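PDB 7B7P: type IV pilus biogenesis protein PilB from Streptococcus sanguinis, which serves as a minor pilin of type IV pili with a direct role in adhesion, carrying a metal-binding von Willebrand factor A-like module. Local coordinates for residues 13-18 / 81-86; 165-170 / 277-282; 366-371 / 397-402. One frame throughout, in Å; residues are numbered along the deposited sequence.

Interaction 1 (13-18 / 81-86)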
loop_
_atom_site.group_PDB
_atom_site.type_symbol
_atom_site.label_atom_id
_atom_site.label_comp_id
_atom_site.label_asym_id
_atom_site.label_seq_id
_atom_site.Cartn_x
_atom_site.Cartn_y
_atom_site.Cartn_z
ATOM N N GLN A 13 -26.097 14.076 34.401
ATOM C CA GLN A 13 -26.365 13.809 32.994
ATOM C C GLN A 13 -26.072 15.036 32.147
ATOM O O GLN A 13 -25.508 14.921 31.054
ATOM C CB GLN A 13 -27.812 13.360 32.808
ATOM C CG GLN A 13 -28.058 11.922 33.215
ATOM C CD GLN A 13 -27.891 10.954 32.057
ATOM O OE1 GLN A 13 -27.092 11.192 31.148
ATOM N NE2 GLN A 13 -28.645 9.851 32.086
ATOM N N ALA A 14 -26.442 16.221 32.639
ATOM C CA ALA A 14 -26.104 17.454 31.938
ATOM C C ALA A 14 -24.598 17.669 31.879
ATOM O O ALA A 14 -24.088 18.224 30.899
ATOM C CB ALA A 14 -26.776 18.648 32.610
ATOM N N GLU A 15 -23.869 17.241 32.909
ATOM C CA GLU A 15 -22.422 17.416 32.885
ATOM C C GLU A 15 -21.772 16.466 31.890
ATOM O O GLU A 15 -20.859 16.864 31.155
ATOM C CB GLU A 15 -21.824 17.217 34.279
ATOM C CG GLU A 15 -20.297 17.131 34.289
ATOM C CD GLU A 15 -19.603 18.427 33.866
ATOM O OE1 GLU A 15 -20.294 19.444 33.627
ATOM O OE2 GLU A 15 -18.352 18.427 33.782
ATOM N N MET A 16 -22.233 15.214 31.841
ATOM C CA MET A 16 -21.690 14.283 30.858
ATOM C C MET A 16 -21.984 14.740 29.427
ATOM O O MET A 16 -21.095 14.696 28.567
ATOM C CB MET A 16 -22.229 12.886 31.116
ATOM C CG MET A 16 -21.572 12.231 32.291
ATOM S SD MET A 16 -22.603 10.908 32.933
ATOM C CE MET A 16 -21.696 9.464 32.398
ATOM N N ARG A 17 -23.209 15.218 29.160
ATOM C CA ARG A 17 -23.527 15.706 27.821
ATOM C C ARG A 17 -22.640 16.886 27.429
ATOM O O ARG A 17 -22.166 16.956 26.287
ATOM C CB ARG A 17 -25.012 16.089 27.708
ATOM C CG ARG A 17 -25.469 16.445 26.258
ATOM C CD ARG A 17 -26.831 17.155 26.195
ATOM N NE ARG A 17 -27.398 17.258 24.834
ATOM C CZ ARG A 17 -27.577 18.410 24.166
ATOM N NH1 ARG A 17 -27.225 19.584 24.714
ATOM N NH2 ARG A 17 -28.107 18.400 22.939
ATOM N N THR A 18 -22.398 17.825 28.357
ATOM C CA THR A 18 -21.558 18.972 28.009
ATOM C C THR A 18 -20.114 18.534 27.796
ATOM O O THR A 18 -19.419 19.042 26.909
ATOM C CB THR A 18 -21.629 20.060 29.094
ATOM O OG1 THR A 18 -21.513 19.456 30.388
ATOM C CG2 THR A 18 -22.944 20.819 29.032
ATOM N N LEU A 81 -11.664 18.109 30.075
ATOM C CA LEU A 81 -12.777 18.540 29.237
ATOM C C LEU A 81 -14.057 18.383 30.045
ATOM O O LEU A 81 -14.485 17.261 30.340
ATOM C CB LEU A 81 -12.828 17.728 27.949
ATOM C CG LEU A 81 -11.986 18.351 26.839
ATOM C CD1 LEU A 81 -11.925 17.415 25.671
ATOM C CD2 LEU A 81 -12.569 19.684 26.429
ATOM N N GLY A 82 -14.653 19.501 30.414
ATOM C CA GLY A 82 -15.757 19.528 31.341
ATOM C C GLY A 82 -15.636 20.738 32.231
ATOM O O GLY A 82 -14.836 21.640 31.980
ATOM N N THR A 83 -16.442 20.754 33.290
ATOM C CA THR A 83 -16.469 21.907 34.183
ATOM C C THR A 83 -16.459 21.562 35.667
ATOM O O THR A 83 -16.060 22.417 36.464
ATOM C CB THR A 83 -17.699 22.791 33.896
ATOM O OG1 THR A 83 -18.896 21.999 33.961
ATOM C CG2 THR A 83 -17.598 23.463 32.525
ATOM N N LYS A 84 -16.873 20.368 36.085
ATOM C CA LYS A 84 -17.102 20.133 37.501
ATOM C C LYS A 84 -16.756 18.701 37.870
ATOM O O LYS A 84 -16.537 17.837 37.015
ATOM C CB LYS A 84 -18.556 20.431 37.895
ATOM C CG LYS A 84 -19.587 19.632 37.112
ATOM C CD LYS A 84 -21.021 20.110 37.358
ATOM C CE LYS A 84 -21.596 19.540 38.651
ATOM N NZ LYS A 84 -20.991 18.231 39.018
ATOM N N SER A 85 -16.706 18.468 39.177
ATOM C CA SER A 85 -16.578 17.124 39.710
ATOM C C SER A 85 -17.769 16.274 39.290
ATOM O O SER A 85 -18.822 16.777 38.886
ATOM C CB SER A 85 -16.490 17.158 41.236
ATOM O OG SER A 85 -17.773 16.959 41.816
ATOM N N LEU A 86 -17.587 14.963 39.403
ATOM C CA LEU A 86 -18.646 14.004 39.130
ATOM C C LEU A 86 -18.730 12.971 40.237
ATOM O O LEU A 86 -19.114 11.822 39.993
ATOM C CB LEU A 86 -18.447 13.326 37.775
ATOM C CG LEU A 86 -18.845 14.193 36.579
ATOM C CD1 LEU A 86 -18.617 13.455 35.269
ATOM C CD2 LEU A 86 -20.300 14.635 36.719
#

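Interaction 2 (165-170 / 277-282)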
loop_
_atom_site.group_PDB
_atom_site.type_symbol
_atom_site.label_atom_id
_atom_site.label_comp_id
_atom_site.label_asym_id
_atom_site.label_seq_id
_atom_site.Cartn_x
_atom_site.Cartn_y
_atom_site.Cartn_z
ATOM N N SER A 165 8.811 1.470 -7.312
ATOM C CA SER A 165 9.417 0.936 -8.521
ATOM C C SER A 165 8.324 0.319 -9.376
ATOM O O SER A 165 7.637 -0.613 -8.935
ATOM C CB SER A 165 10.510 -0.092 -8.218
ATOM O OG SER A 165 11.132 -0.455 -9.443
ATOM N N PHE A 166 8.159 0.859 -10.580
ATOM C CA PHE A 166 7.260 0.309 -11.577
ATOM C C PHE A 166 8.002 -0.716 -12.405
ATOM O O PHE A 166 9.075 -0.420 -12.938
ATOM C CB PHE A 166 6.723 1.410 -12.492
ATOM C CG PHE A 166 5.681 2.261 -11.840
ATOM C CD1 PHE A 166 4.371 1.811 -11.726
ATOM C CD2 PHE A 166 6.013 3.497 -11.317
ATOM C CE1 PHE A 166 3.401 2.595 -11.098
ATOM C CE2 PHE A 166 5.055 4.287 -10.704
ATOM C CZ PHE A 166 3.752 3.836 -10.587
ATOM N N VAL A 167 7.405 -1.894 -12.558
ATOM C CA VAL A 167 8.051 -3.026 -13.206
ATOM C C VAL A 167 7.067 -3.578 -14.222
ATOM O O VAL A 167 6.118 -4.286 -13.861
ATOM C CB VAL A 167 8.494 -4.095 -12.200
ATOM C CG1 VAL A 167 9.042 -5.324 -12.914
ATOM C CG2 VAL A 167 9.529 -3.503 -11.278
ATOM N N PHE A 168 7.296 -3.267 -15.501
ATOM C CA PHE A 168 6.288 -3.432 -16.538
ATOM C C PHE A 168 6.705 -4.494 -17.545
ATOM O O PHE A 168 7.788 -4.419 -18.125
ATOM C CB PHE A 168 6.027 -2.105 -17.260
ATOM C CG PHE A 168 5.258 -1.084 -16.447
ATOM C CD1 PHE A 168 4.672 -1.409 -15.238
ATOM C CD2 PHE A 168 5.106 0.211 -16.928
ATOM C CE1 PHE A 168 3.965 -0.463 -14.508
ATOM C CE2 PHE A 168 4.409 1.153 -16.217
ATOM C CZ PHE A 168 3.830 0.824 -15.008
ATOM N N ASP A 169 5.820 -5.463 -17.761
ATOM C CA ASP A 169 5.974 -6.449 -18.814
ATOM C C ASP A 169 6.028 -5.744 -20.175
ATOM O O ASP A 169 5.150 -4.943 -20.510
ATOM C CB ASP A 169 4.793 -7.428 -18.717
ATOM C CG ASP A 169 4.894 -8.633 -19.650
ATOM O OD1 ASP A 169 5.480 -8.567 -20.750
ATOM O OD2 ASP A 169 4.303 -9.676 -19.294
ATOM N N THR A 170 7.094 -6.009 -20.938
ATOM C CA THR A 170 7.269 -5.473 -22.285
ATOM C C THR A 170 7.415 -6.593 -23.303
ATOM O O THR A 170 8.060 -6.414 -24.335
ATOM C CB THR A 170 8.471 -4.517 -22.386
ATOM O OG1 THR A 170 9.707 -5.233 -22.225
ATOM C CG2 THR A 170 8.409 -3.390 -21.364
ATOM N N LYS A 277 8.480 1.602 0.736
ATOM C CA LYS A 277 8.975 1.133 -0.555
ATOM C C LYS A 277 7.973 0.194 -1.209
ATOM O O LYS A 277 7.412 -0.689 -0.552
ATOM C CB LYS A 277 10.332 0.421 -0.407
ATOM C CG LYS A 277 11.431 1.282 0.201
ATOM C CD LYS A 277 12.706 0.455 0.395
ATOM C CE LYS A 277 13.716 1.193 1.260
ATOM N NZ LYS A 277 15.081 1.015 0.764
ATOM N N TYR A 278 7.806 0.346 -2.517
ATOM C CA TYR A 278 6.732 -0.323 -3.234
ATOM C C TYR A 278 7.210 -0.846 -4.578
ATOM O O TYR A 278 7.934 -0.156 -5.298
ATOM C CB TYR A 278 5.554 0.637 -3.467
ATOM C CG TYR A 278 4.877 1.073 -2.188
ATOM C CD1 TYR A 278 3.974 0.239 -1.537
ATOM C CD2 TYR A 278 5.146 2.315 -1.628
ATOM C CE1 TYR A 278 3.354 0.630 -0.387
ATOM C CE2 TYR A 278 4.533 2.713 -0.470
ATOM C CZ TYR A 278 3.640 1.870 0.150
ATOM O OH TYR A 278 3.036 2.272 1.313
ATOM N N ILE A 279 6.758 -2.050 -4.928
ATOM C CA ILE A 279 6.824 -2.558 -6.295
ATOM C C ILE A 279 5.415 -2.581 -6.885
ATOM O O ILE A 279 4.474 -3.076 -6.254
ATOM C CB ILE A 279 7.451 -3.960 -6.344
ATOM C CG1 ILE A 279 8.896 -3.912 -5.845
ATOM C CG2 ILE A 279 7.337 -4.551 -7.759
ATOM C CD1 ILE A 279 9.912 -3.592 -6.927
ATOM N N VAL A 280 5.271 -2.074 -8.097
ATOM C CA VAL A 280 4.044 -2.230 -8.867
ATOM C C VAL A 280 4.431 -2.996 -10.106
ATOM O O VAL A 280 5.114 -2.465 -10.987
ATOM C CB VAL A 280 3.385 -0.888 -9.226
ATOM C CG1 VAL A 280 2.220 -1.109 -10.183
ATOM C CG2 VAL A 280 2.930 -0.210 -7.961
ATOM N N LEU A 281 4.026 -4.249 -10.162
ATOM C CA LEU A 281 4.437 -5.144 -11.224
ATOM C C LEU A 281 3.236 -5.407 -12.111
ATOM O O LEU A 281 2.191 -5.826 -11.621
ATOM C CB LEU A 281 4.977 -6.450 -10.641
ATOM C CG LEU A 281 5.682 -7.329 -11.669
ATOM C CD1 LEU A 281 6.776 -8.123 -10.990
ATOM C CD2 LEU A 281 4.688 -8.254 -12.312
ATOM N N LEU A 282 3.395 -5.183 -13.408
ATOM C CA LEU A 282 2.330 -5.383 -14.377
ATOM C C LEU A 282 2.755 -6.465 -15.355
ATOM O O LEU A 282 3.830 -6.371 -15.938
ATOM C CB LEU A 282 2.015 -4.082 -15.129
ATOM C CG LEU A 282 0.789 -4.245 -16.021
ATOM C CD1 LEU A 282 -0.119 -2.995 -15.966
ATOM C CD2 LEU A 282 1.205 -4.562 -17.443
#

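Interaction 3 (366-371 / 397-402)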
loop_
_atom_site.group_PDB
_atom_site.type_symbol
_atom_site.label_atom_id
_atom_site.label_comp_id
_atom_site.label_asym_id
_atom_site.label_seq_id
_atom_site.Cartn_x
_atom_site.Cartn_y
_atom_site.Cartn_z
ATOM N N ASN A 366 2.456 -4.931 -5.366
ATOM C CA ASN A 366 1.210 -4.995 -6.117
ATOM C C ASN A 366 1.486 -5.646 -7.466
ATOM O O ASN A 366 2.405 -5.236 -8.183
ATOM C CB ASN A 366 0.611 -3.597 -6.326
ATOM C CG ASN A 366 -0.033 -3.027 -5.059
ATOM O OD1 ASN A 366 -1.225 -3.216 -4.821
ATOM N ND2 ASN A 366 0.748 -2.317 -4.264
ATOM N N VAL A 367 0.711 -6.672 -7.794
ATOM C CA VAL A 367 0.777 -7.326 -9.093
ATOM C C VAL A 367 -0.533 -7.097 -9.833
ATOM O O VAL A 367 -1.619 -7.329 -9.286
ATOM C CB VAL A 367 1.072 -8.824 -8.943
ATOM C CG1 VAL A 367 1.243 -9.477 -10.319
ATOM C CG2 VAL A 367 2.307 -9.002 -8.094
ATOM N N ILE A 368 -0.424 -6.669 -11.081
ATOM C CA ILE A 368 -1.566 -6.389 -11.933
ATOM C C ILE A 368 -1.507 -7.342 -13.111
ATOM O O ILE A 368 -0.608 -7.232 -13.960
ATOM C CB ILE A 368 -1.580 -4.934 -12.410
ATOM C CG1 ILE A 368 -1.566 -3.977 -11.220
ATOM C CG2 ILE A 368 -2.794 -4.669 -13.290
ATOM C CD1 ILE A 368 -1.243 -2.548 -11.641
ATOM N N GLY A 369 -2.461 -8.277 -13.165
ATOM C CA GLY A 369 -2.772 -9.004 -14.388
ATOM C C GLY A 369 -3.573 -8.150 -15.367
ATOM O O GLY A 369 -4.729 -7.801 -15.114
ATOM N N PHE A 370 -2.970 -7.802 -16.496
ATOM C CA PHE A 370 -3.558 -6.880 -17.454
ATOM C C PHE A 370 -3.751 -7.609 -18.791
ATOM O O PHE A 370 -2.882 -7.598 -19.665
ATOM C CB PHE A 370 -2.676 -5.639 -17.574
ATOM C CG PHE A 370 -3.202 -4.603 -18.542
ATOM C CD1 PHE A 370 -4.461 -4.047 -18.368
ATOM C CD2 PHE A 370 -2.430 -4.185 -19.611
ATOM C CE1 PHE A 370 -4.955 -3.094 -19.249
ATOM C CE2 PHE A 370 -2.912 -3.226 -20.507
ATOM C CZ PHE A 370 -4.187 -2.676 -20.320
ATOM N N SER A 371 -4.905 -8.253 -18.944
ATOM C CA SER A 371 -5.252 -8.920 -20.190
ATOM C C SER A 371 -6.751 -9.160 -20.215
ATOM O O SER A 371 -7.351 -9.449 -19.180
ATOM C CB SER A 371 -4.517 -10.254 -20.348
ATOM O OG SER A 371 -4.824 -10.853 -21.601
ATOM N N VAL A 397 -4.378 -8.121 -8.446
ATOM C CA VAL A 397 -5.576 -7.571 -9.064
ATOM C C VAL A 397 -5.504 -7.850 -10.559
ATOM O O VAL A 397 -4.452 -7.658 -11.178
ATOM C CB VAL A 397 -5.712 -6.049 -8.804
ATOM C CG1 VAL A 397 -6.838 -5.456 -9.641
ATOM C CG2 VAL A 397 -5.965 -5.771 -7.331
ATOM N N SER A 398 -6.621 -8.289 -11.152
ATOM C CA SER A 398 -6.714 -8.411 -12.604
ATOM C C SER A 398 -7.471 -7.223 -13.177
ATOM O O SER A 398 -8.488 -6.799 -12.624
ATOM C CB SER A 398 -7.382 -9.711 -13.036
ATOM O OG SER A 398 -8.543 -9.951 -12.287
ATOM N N ALA A 399 -6.942 -6.671 -14.261
ATOM C CA ALA A 399 -7.538 -5.555 -14.982
ATOM C C ALA A 399 -7.756 -6.047 -16.400
ATOM O O ALA A 399 -6.798 -6.163 -17.173
ATOM C CB ALA A 399 -6.635 -4.315 -14.955
ATOM N N THR A 400 -9.004 -6.346 -16.737
ATOM C CA THR A 400 -9.323 -6.905 -18.040
ATOM C C THR A 400 -9.746 -5.856 -19.065
ATOM O O THR A 400 -10.016 -6.216 -20.215
ATOM C CB THR A 400 -10.423 -7.966 -17.910
ATOM O OG1 THR A 400 -11.638 -7.330 -17.495
ATOM C CG2 THR A 400 -10.030 -9.048 -16.882
ATOM N N ASN A 401 -9.803 -4.577 -18.702
ATOM C CA ASN A 401 -10.105 -3.559 -19.701
ATOM C C ASN A 401 -9.447 -2.245 -19.299
ATOM O O ASN A 401 -8.805 -2.143 -18.252
ATOM C CB ASN A 401 -11.623 -3.389 -19.906
ATOM C CG ASN A 401 -12.364 -3.182 -18.613
ATOM O OD1 ASN A 401 -12.250 -2.134 -17.991
ATOM N ND2 ASN A 401 -13.115 -4.193 -18.186
ATOM N N GLU A 402 -9.650 -1.228 -20.139
ATOM C CA GLU A 402 -8.935 0.036 -19.991
ATOM C C GLU A 402 -9.271 0.741 -18.680
ATOM O O GLU A 402 -8.407 1.413 -18.101
ATOM C CB GLU A 402 -9.241 0.950 -21.188
ATOM C CG GLU A 402 -8.318 2.140 -21.276
ATOM C CD GLU A 402 -8.924 3.358 -21.968
ATOM O OE1 GLU A 402 -9.630 4.146 -21.288
ATOM O OE2 GLU A 402 -8.666 3.544 -23.185
#

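Interaction 1 (13-18 / 81-86)
With chi1 at 169° the Glu15 side chain leaves helix 9-27 with CG anti to the backbone N, and a bend at chi2 (65°) turns its carboxylate into the curve of the loop 81-86. Thr83 answers with a first torsion that sets OG1 between its backbone N and carbonyl carbon and on the side of the glutamate. The two oxygens of Glu15 are then shared out. OE2 receives Thr83 N at 3.1 Å through its syn lone pair, in an almost straight bond (176° at the hydrogen), and Lys84 N adds a weak, longer bond to the same OE2 at 3.4 Å. OE1 is met by Thr83 OG1, again weakly, at 2.9 Å. One carboxylate thus gathers two successive backbone N-H groups and a hydroxyl, which probably limits its rotation, though of the three only the Thr83 N bond is not weak. The contact lies in the pilin module, where the N-terminal helix packs against a mixed beta sheet in the manner of type IV pilins; the loop 81-86 follows the edge strand 79-80 and closes on the helix. Gly82, at backbone angles that suit a residue without a side chain, brings its CA to 3.7 Å from Glu15 OE2. Aliphatic carbons flank the acid. Lys84 CG lies 3.5 Å from Glu15 CD, the two side chains lying alongside and heading opposite ways, while Lys84 NZ bends round to hydrogen-bond Ser85 O. Leu86 CD2 presses on Glu15 CG at 3.5 Å, and Leu86 CD1 reaches toward Met16 CG at 4.4 Å.

Interaction 2 (165-170 / 277-282)
Phe166 packs alongside Val280 on two parallel central strands of the von Willebrand factor A-like domain, whose Rossmann-like sheet carries the MIDAS metal site at the C-terminal end of these strands. From CB outward, Phe166 has CG anti to its carbonyl carbon (chi1 -75°), which swings the ring over toward the neighbouring strand. Its CD1 comes to 3.8 Å from Val280 CB, and CE1, one atom farther out, still touches Val280 CB and CG1, both at 4.0 Å; the valine runs in the same direction as the ring. Two residues further on, Phe168 meets its neighbour at a slant, its CD1 3.8 Å from Leu282 CB. On the other face Val167 CG1 packs against Leu281 CD1, and Ser165 CB against Ile279 CD1, where helix 258-270 covers Ser165 and Ile279. Five backbone bonds hold the strands in register, from Ser165 N to Tyr278 O at the start to Asp169 N to Leu282 O at the end, with Val280 and Val167 each giving and accepting in between. Asp169, which makes the last bond, lies beside the site: its side chain is about 4 Å from the bound magnesium ion and near Ser173 and Asp284, both metal-binding residues. Asp169 OD1 accepts from Ser171 N, OD2 accepts from Asp284 N and is hydrogen-bonded to Thr283 OG1, and Asp169 CB rests 3.1 Å from Leu282 O.

Interaction 3 (366-371 / 397-402)
Strands 366-370 and 397-399 run parallel, their axes 4.5 Å apart at closest and 31° from one another, with Ile368 opposite Val397 and Gly369 opposite Ser398. The backbone bonds alternate between them: Val397 N gives to Val367 O, Gly369 N to Val397 O, and Ala399 N to Gly369 O, this last short at 2.6 Å and nearly straight (174°). Beyond it the pairing slackens, for Ser371 N reaches Ala399 O only in a weak, bent bond of 3.3 Å. Side chains meet mainly on the face of Ile368, Phe370, Val397 and Ala399. Ile368 CG2, anti to its backbone N, reaches diagonally across to Ala399 CB at 4.2 Å. A chi1 of -180° sets the Phe370 ring anti to its backbone N, and its CD1 lies 3.4 Å from Ala399 O, which approaches obliquely, and 4.1 Å from Ala399 CB. Asn401 O comes to the edge of the same ring, near its plane, 4.1 Å from CE1. This pair of strands forms a beta-alpha-beta unit with helix 380-388 of the von Willebrand factor A-like fold, 393-399 being the last strand of the central sheet along the chain. The face of Ile368 and Phe370 is covered by helix 402-424, through Phe409 and Leu405, and Phe370 also touches Ile194 of helix 191-209. On the reverse face Gly369 sits beside Ser398, whose CB lies near Gly369 O. Further along the chain, Thr400 CB and CG2 both lie against Ser371 O, each at 3.6 Å. Asn401 then starts helix 402-424 as its N-cap, OD1 accepting from Ala404 N, while Ser371 OG is held by Glu376 and Val373 N.

Overall arrangement
The three contacts follow one another along the chain and divide between two modules. Interaction 1 belongs to the N-terminal pilin part, its centre about 55 Å from the centres of both others, and touches neither. Interactions 2 and 3 share the central sheet of the von Willebrand factor A-like domain, their centres about 12 Å apart. There strand 276-283 of interaction 2 lies next to strand 364-370 of interaction 3, with Leu281 N to Asn366 O and Ile368 N to Leu281 O as probable hydrogen bonds. The separation fits a bimodular pilin in which a metal-binding module, probably the adhesive one, is carried on a pilin module.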